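Local atomic coordinates of gamma-glutamyltransferase 1 Threonine peptidase. MEROPS family T03 (Pseudomonas nitroreducens, PDB entry 7D9E), a protein that probably catalyses transfer of gamma-glutamyl groups from donors such as glutamine to acceptor amines or water, a reaction of interest for theanine synthesis. Residues A228-K231 with L236-S239. Numbering follows the deposited sequence.
Sequences AQMK and LITS
M230 and I237 show how a single methionine can seat a returning chain against the helix it has just left. The thioether comes alongside the backbone of the 236-239 segment: M230 SD rests 3.8 Å from L236 N and equally far from I237 N, while M230 CG packs at 3.4 Å against I237 O. The two side chains also meet, at an oblique angle, M230 SD lying 3.9 Å from I237 CB. No hydrogen bond spans the two segments, and I237 N is buried without a hydrogen-bond partner. The methionine leaves the helix with CG opposite its own carbonyl carbon (chi1 -66°), then bends at chi2 (-70°), which carries the sulfur along the returning chain. An alanine in place of M230 would remove the sulfur and CG, and is likely to open a gap beside I237 and leave the loop less firmly seated. Farther out, A122 and, from the other protein chain, L37 also pack on M230, while Q229 OE1 accepts a hydrogen bond from K31 N of that chain. T238, its OG1 hydrogen-bonded to D241 OD2, is the N-cap of helix 239-244, and the whole is a short helix-loop-helix connection from helix 221-233.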
# COMPACT_ATOMS: atom_id res chain seq x y z
N ALA A 228 21.67 17.80 1.33
CA ALA A 228 21.62 19.25 1.43
C ALA A 228 20.23 19.72 1.85
O ALA A 228 20.09 20.69 2.61
CB ALA A 228 22.02 19.89 0.11
N GLN A 229 19.18 19.07 1.34
CA GLN A 229 17.84 19.47 1.73
C GLN A 229 17.60 19.18 3.20
O GLN A 229 16.94 19.96 3.89
CB GLN A 229 16.82 18.75 0.86
CG GLN A 229 15.41 19.24 1.05
CD GLN A 229 15.21 20.60 0.43
OE1 GLN A 229 15.76 20.89 -0.64
NE2 GLN A 229 14.46 21.45 1.10
N MET A 230 18.12 18.06 3.70
CA MET A 230 18.01 17.77 5.13
C MET A 230 18.71 18.84 5.95
O MET A 230 18.20 19.27 6.99
CB MET A 230 18.64 16.41 5.43
CG MET A 230 17.93 15.23 4.83
SD MET A 230 16.35 14.95 5.64
CE MET A 230 15.28 15.23 4.24
N LYS A 231 19.91 19.25 5.53
CA LYS A 231 20.61 20.31 6.24
C LYS A 231 19.79 21.58 6.24
O LYS A 231 19.63 22.24 7.28
CB LYS A 231 21.97 20.55 5.58
N LEU A 236 16.94 14.59 9.42
CA LEU A 236 17.80 13.65 10.12
C LEU A 236 18.59 12.76 9.19
O LEU A 236 19.60 12.19 9.61
CB LEU A 236 16.93 12.73 10.98
CG LEU A 236 16.33 13.29 12.26
CD1 LEU A 236 15.29 14.33 11.93
CD2 LEU A 236 15.68 12.16 13.05
N ILE A 237 18.17 12.61 7.94
CA ILE A 237 18.80 11.66 7.04
C ILE A 237 20.18 12.14 6.66
O ILE A 237 20.38 13.32 6.32
CB ILE A 237 17.92 11.43 5.80
CG1 ILE A 237 16.62 10.76 6.25
CG2 ILE A 237 18.62 10.53 4.78
CD1 ILE A 237 15.60 10.67 5.15
N THR A 238 21.16 11.24 6.77
CA THR A 238 22.56 11.51 6.49
C THR A 238 23.07 10.57 5.40
O THR A 238 22.41 9.62 5.01
CB THR A 238 23.43 11.30 7.75
OG1 THR A 238 23.40 9.92 8.13
CG2 THR A 238 22.96 12.17 8.91
N SER A 239 24.29 10.85 4.92
CA SER A 239 24.91 9.93 3.96
C SER A 239 24.99 8.51 4.52
O SER A 239 24.77 7.53 3.79
CB SER A 239 26.31 10.44 3.59
OG SER A 239 26.99 9.45 2.83